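Local coordinates for protein intracellular exo-alpha-(1->5)-L-arabinofuranosidase (Bifidobacterium longum, PDB 2Y2W) that cleaves terminal alpha-(1->5)-linked L-arabinofuranosyl residues from arabinans and also acts on wheat arabinoxylan, contributing to plant cell wall breakdown, at residues E420-Y432 with T526-Q538. Numbering follows the deposited sequence.
Sequences EEHGPAWRQTTFY and TNTAEAPEAVTPQ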
loop_
_atom_site.group_PDB
_atom_site.type_symbol
_atom_site.label_atom_id
_atom_site.label_comp_id
_atom_site.label_asym_id
_atom_site.label_seq_id
_atom_site.Cartn_x
_atom_site.Cartn_y
_atom_site.Cartn_z
ATOM N N GLU D 420 -10.281 28.459 29.548
ATOM C CA GLU D 420 -11.273 29.307 28.882
ATOM C C GLU D 420 -10.653 30.367 27.976
ATOM O O GLU D 420 -9.532 30.822 28.213
ATOM C CB GLU D 420 -12.201 29.967 29.908
ATOM C CG GLU D 420 -13.478 29.176 30.209
ATOM C CD GLU D 420 -13.240 27.970 31.102
ATOM O OE1 GLU D 420 -12.202 27.933 31.795
ATOM O OE2 GLU D 420 -14.097 27.057 31.114
ATOM N N GLU D 421 -11.402 30.752 26.944
ATOM C CA GLU D 421 -10.964 31.745 25.964
ATOM C C GLU D 421 -10.596 33.066 26.636
ATOM O O GLU D 421 -11.413 33.660 27.346
ATOM C CB GLU D 421 -12.058 31.998 24.919
ATOM C CG GLU D 421 -12.510 30.771 24.130
ATOM C CD GLU D 421 -13.807 31.004 23.358
ATOM O OE1 GLU D 421 -14.198 32.178 23.161
ATOM O OE2 GLU D 421 -14.440 30.007 22.947
ATOM N N HIS D 422 -9.356 33.500 26.412
ATOM C CA HIS D 422 -8.834 34.774 26.918
ATOM C C HIS D 422 -9.011 34.942 28.437
ATOM O O HIS D 422 -9.005 36.063 28.960
ATOM C CB HIS D 422 -9.470 35.943 26.158
ATOM C CG HIS D 422 -8.521 37.060 25.860
ATOM N ND1 HIS D 422 -8.128 37.978 26.811
ATOM C CD2 HIS D 422 -7.891 37.411 24.714
ATOM C CE1 HIS D 422 -7.295 38.845 26.263
ATOM N NE2 HIS D 422 -7.135 38.523 24.991
ATOM N N GLY D 423 -9.160 33.818 29.134
ATOM C CA GLY D 423 -9.433 33.826 30.564
ATOM C C GLY D 423 -8.662 32.785 31.351
ATOM O O GLY D 423 -7.581 32.366 30.932
ATOM N N PRO D 424 -9.223 32.347 32.495
ATOM C CA PRO D 424 -8.498 31.508 33.441
ATOM C C PRO D 424 -8.398 30.041 33.025
ATOM O O PRO D 424 -9.123 29.585 32.138
ATOM C CB PRO D 424 -9.339 31.629 34.713
ATOM C CG PRO D 424 -10.726 31.807 34.213
ATOM C CD PRO D 424 -10.618 32.573 32.922
ATOM N N ALA D 425 -7.479 29.326 33.667
ATOM C CA ALA D 425 -7.411 27.878 33.583
ATOM C C ALA D 425 -7.667 27.327 34.979
ATOM O O ALA D 425 -7.181 27.880 35.970
ATOM C CB ALA D 425 -6.061 27.435 33.070
ATOM N N TRP D 426 -8.439 26.248 35.057
ATOM C CA TRP D 426 -8.842 25.696 36.348
ATOM C C TRP D 426 -8.781 24.171 36.391
ATOM O O TRP D 426 -8.747 23.508 35.349
ATOM C CB TRP D 426 -10.235 26.202 36.750
ATOM C CG TRP D 426 -11.310 25.989 35.713
ATOM C CD1 TRP D 426 -11.627 26.825 34.682
ATOM C CD2 TRP D 426 -12.219 24.883 35.626
ATOM N NE1 TRP D 426 -12.667 26.305 33.950
ATOM C CE2 TRP D 426 -13.051 25.115 34.510
ATOM C CE3 TRP D 426 -12.409 23.719 36.380
ATOM C CZ2 TRP D 426 -14.062 24.226 34.128
ATOM C CZ3 TRP D 426 -13.412 22.832 35.999
ATOM C CH2 TRP D 426 -14.223 23.092 34.880
ATOM N N ARG D 427 -8.762 23.632 37.608
ATOM C CA ARG D 427 -8.646 22.197 37.838
ATOM C C ARG D 427 -10.021 21.554 37.914
ATOM O O ARG D 427 -10.908 22.046 38.613
ATOM C CB ARG D 427 -7.895 21.923 39.143
ATOM C CG ARG D 427 -6.535 22.588 39.256
ATOM C CD ARG D 427 -6.134 22.748 40.716
ATOM N NE ARG D 427 -4.915 23.538 40.870
ATOM C CZ ARG D 427 -4.870 24.869 40.898
ATOM N NH1 ARG D 427 -5.982 25.586 40.778
ATOM N NH2 ARG D 427 -3.706 25.485 41.044
ATOM N N GLN D 428 -10.191 20.452 37.189
ATOM C CA GLN D 428 -11.394 19.641 37.299
ATOM C C GLN D 428 -11.238 18.712 38.490
ATOM O O GLN D 428 -10.165 18.642 39.086
ATOM C CB GLN D 428 -11.637 18.837 36.020
ATOM C CG GLN D 428 -11.981 19.691 34.817
ATOM C CD GLN D 428 -13.146 19.138 34.024
ATOM O OE1 GLN D 428 -14.243 18.969 34.552
ATOM N NE2 GLN D 428 -12.918 18.869 32.746
ATOM N N THR D 429 -12.304 17.998 38.833
ATOM C CA THR D 429 -12.279 17.074 39.966
ATOM C C THR D 429 -11.266 15.949 39.760
ATOM O O THR D 429 -10.686 15.453 40.725
ATOM C CB THR D 429 -13.673 16.474 40.253
ATOM O OG1 THR D 429 -14.097 15.678 39.139
ATOM C CG2 THR D 429 -14.693 17.578 40.502
ATOM N N THR D 430 -11.053 15.566 38.500
ATOM C CA THR D 430 -10.131 14.486 38.137
ATOM C C THR D 430 -8.660 14.895 38.221
ATOM O O THR D 430 -7.771 14.044 38.146
ATOM C CB THR D 430 -10.409 13.958 36.714
ATOM O OG1 THR D 430 -10.382 15.050 35.787
ATOM C CG2 THR D 430 -11.764 13.271 36.644
ATOM N N PHE D 431 -8.415 16.196 38.366
ATOM C CA PHE D 431 -7.068 16.752 38.527
ATOM C C PHE D 431 -6.388 16.266 39.806
ATOM O O PHE D 431 -5.215 15.887 39.792
ATOM C CB PHE D 431 -7.145 18.284 38.531
ATOM C CG PHE D 431 -5.809 18.971 38.539
ATOM C CD1 PHE D 431 -5.120 19.177 39.731
ATOM C CD2 PHE D 431 -5.251 19.437 37.354
ATOM C CE1 PHE D 431 -3.887 19.821 39.741
ATOM C CE2 PHE D 431 -4.015 20.085 37.351
ATOM C CZ PHE D 431 -3.334 20.277 38.547
ATOM N N TYR D 432 -7.140 16.278 40.902
ATOM C CA TYR D 432 -6.596 16.069 42.245
ATOM C C TYR D 432 -6.114 14.644 42.568
ATOM O O TYR D 432 -5.098 14.491 43.244
ATOM C CB TYR D 432 -7.582 16.580 43.304
ATOM C CG TYR D 432 -7.959 18.041 43.131
ATOM C CD1 TYR D 432 -7.113 19.058 43.576
ATOM C CD2 TYR D 432 -9.159 18.405 42.518
ATOM C CE1 TYR D 432 -7.454 20.403 43.419
ATOM C CE2 TYR D 432 -9.508 19.749 42.353
ATOM C CZ TYR D 432 -8.650 20.741 42.807
ATOM O OH TYR D 432 -8.988 22.071 42.654
ATOM N N THR D 526 -20.040 19.245 40.638
ATOM C CA THR D 526 -19.034 19.481 39.612
ATOM C C THR D 526 -18.360 20.847 39.742
ATOM O O THR D 526 -18.988 21.824 40.158
ATOM C CB THR D 526 -19.672 19.346 38.204
ATOM O OG1 THR D 526 -20.316 18.072 38.087
ATOM C CG2 THR D 526 -18.635 19.462 37.117
ATOM N N ASN D 527 -17.072 20.895 39.396
ATOM C CA ASN D 527 -16.352 22.154 39.225
ATOM C C ASN D 527 -16.673 22.767 37.867
ATOM O O ASN D 527 -16.577 22.096 36.840
ATOM C CB ASN D 527 -14.841 21.937 39.357
ATOM C CG ASN D 527 -14.408 21.664 40.786
ATOM O OD1 ASN D 527 -15.003 22.169 41.738
ATOM N ND2 ASN D 527 -13.354 20.871 40.939
ATOM N N THR D 528 -17.065 24.038 37.869
ATOM C CA THR D 528 -17.441 24.739 36.639
ATOM C C THR D 528 -16.597 25.996 36.446
ATOM O O THR D 528 -15.910 26.431 37.366
ATOM C CB THR D 528 -18.940 25.118 36.632
ATOM O OG1 THR D 528 -19.241 25.922 37.781
ATOM C CG2 THR D 528 -19.820 23.870 36.638
ATOM N N ALA D 529 -16.652 26.576 35.249
ATOM C CA ALA D 529 -15.919 27.807 34.944
ATOM C C ALA D 529 -16.295 28.948 35.891
ATOM O O ALA D 529 -15.480 29.830 36.167
ATOM C CB ALA D 529 -16.154 28.222 33.501
ATOM N N GLU D 530 -17.530 28.912 36.388
ATOM C CA GLU D 530 -18.045 29.935 37.291
ATOM C C GLU D 530 -17.557 29.712 38.727
ATOM O O GLU D 530 -17.023 30.628 39.354
ATOM C CB GLU D 530 -19.579 29.989 37.229
ATOM C CG GLU D 530 -20.176 29.968 35.809
ATOM C CD GLU D 530 -20.082 31.305 35.075
ATOM O OE1 GLU D 530 -18.966 31.858 34.947
ATOM O OE2 GLU D 530 -21.134 31.803 34.616
ATOM N N ALA D 531 -17.744 28.494 39.236
ATOM C CA ALA D 531 -17.251 28.109 40.560
ATOM C C ALA D 531 -16.264 26.941 40.435
ATOM O O ALA D 531 -16.654 25.777 40.555
ATOM C CB ALA D 531 -18.412 27.753 41.485
ATOM N N PRO D 532 -14.977 27.253 40.192
ATOM C CA PRO D 532 -13.979 26.241 39.836
ATOM C C PRO D 532 -13.426 25.415 40.998
ATOM O O PRO D 532 -12.779 24.392 40.764
ATOM C CB PRO D 532 -12.864 27.070 39.198
ATOM C CG PRO D 532 -12.952 28.391 39.868
ATOM C CD PRO D 532 -14.397 28.610 40.224
ATOM N N GLU D 533 -13.671 25.848 42.232
ATOM C CA GLU D 533 -13.099 25.174 43.398
ATOM C C GLU D 533 -14.157 24.647 44.375
ATOM O O GLU D 533 -13.893 24.514 45.574
ATOM C CB GLU D 533 -12.085 26.083 44.109
ATOM C CG GLU D 533 -10.902 26.502 43.236
ATOM C CD GLU D 533 -9.635 26.777 44.029
ATOM O OE1 GLU D 533 -9.690 27.557 45.007
ATOM O OE2 GLU D 533 -8.582 26.205 43.670
ATOM N N ALA D 534 -15.339 24.331 43.848
ATOM C CA ALA D 534 -16.445 23.800 44.650
ATOM C C ALA D 534 -16.182 22.379 45.151
ATOM O O ALA D 534 -16.600 22.019 46.252
ATOM C CB ALA D 534 -17.747 23.856 43.864
ATOM N N VAL D 535 -15.498 21.580 44.335
ATOM C CA VAL D 535 -15.102 20.225 44.721
ATOM C C VAL D 535 -13.577 20.139 44.820
ATOM O O VAL D 535 -12.885 19.869 43.834
ATOM C CB VAL D 535 -15.650 19.146 43.748
ATOM C CG1 VAL D 535 -15.298 17.743 44.240
ATOM C CG2 VAL D 535 -17.156 19.283 43.575
ATOM N N THR D 536 -13.066 20.392 46.019
ATOM C CA THR D 536 -11.634 20.312 46.293
ATOM C C THR D 536 -11.386 19.291 47.403
ATOM O O THR D 536 -12.280 19.043 48.216
ATOM C CB THR D 536 -11.051 21.689 46.695
ATOM O OG1 THR D 536 -11.840 22.262 47.747
ATOM C CG2 THR D 536 -11.033 22.639 45.502
ATOM N N PRO D 537 -10.185 18.678 47.432
ATOM C CA PRO D 537 -9.857 17.727 48.496
ATOM C C PRO D 537 -9.893 18.378 49.871
ATOM O O PRO D 537 -9.328 19.457 50.064
ATOM C CB PRO D 537 -8.429 17.292 48.155
ATOM C CG PRO D 537 -8.302 17.525 46.705
ATOM C CD PRO D 537 -9.114 18.749 46.422
ATOM N N GLN D 538 -10.571 17.718 50.806
ATOM C CA GLN D 538 -10.710 18.208 52.173
ATOM C C GLN D 538 -9.871 17.354 53.122
ATOM O O GLN D 538 -9.659 16.170 52.857
ATOM C CB GLN D 538 -12.184 18.194 52.603
ATOM C CG GLN D 538 -13.132 18.966 51.679
ATOM C CD GLN D 538 -12.741 20.425 51.495
ATOM O OE1 GLN D 538 -12.551 21.159 52.464
ATOM N NE2 GLN D 538 -12.626 20.851 50.242
#
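Trp426 and Pro532 approach to 6.2 Å between CA atoms and Gln428 and Asn527 to 5.9 Å, where the irregular loop 526-538 folds over strand 425-427 and the beginning of the helix that carries Tyr432. The Trp426 indole lies under the backbone of the loop: Thr528 C sits over one face, Ala529 N stands 3.5 Å above the ring plane towards its rim, and CH2 comes within 3.2 Å of Asn527 O. With CG between the backbone N and the carbonyl carbon (chi1 53°), the ring is brought against the loop, and Trp426 CB packs on Pro532 CB. Its NE1 is turned to the Glu420 carboxylate, which it meets through two weak hydrogen bonds. Replacing this indole by an alanine would probably leave the Glu420 carboxylate without its N-H partner and open a gap facing Asn527 to Ala529. In this family 51 enzyme the contact ties the hairpin 417-427, which follows the last strand of the (beta/alpha)8 barrel, to a connection between strands 512-518 and 538-539 of the C-terminal beta domain. Asn527 braces the loop from within: OD1 accepts Val535 N at 2.7 Å, nearly straight (167°), and ND2 donates to Val535 O, fixing both ends of the amide. Thr429 CG2 rests against this ND2 and against Val535 CB, 3.7 Å away. Farther along, Pro537 CD lies over one face of the Tyr432 ring in a CH-pi contact, 3.6 Å from its centroid, and Thr536 CG2 touches the phenol OH. Arg427 NH1 forms a long salt bridge with Glu533 OE2 (3.9 Å), by charge alone as the oxygen lies well out of the guanidinium plane; its NE pairs with Glu102 of helix 94-103.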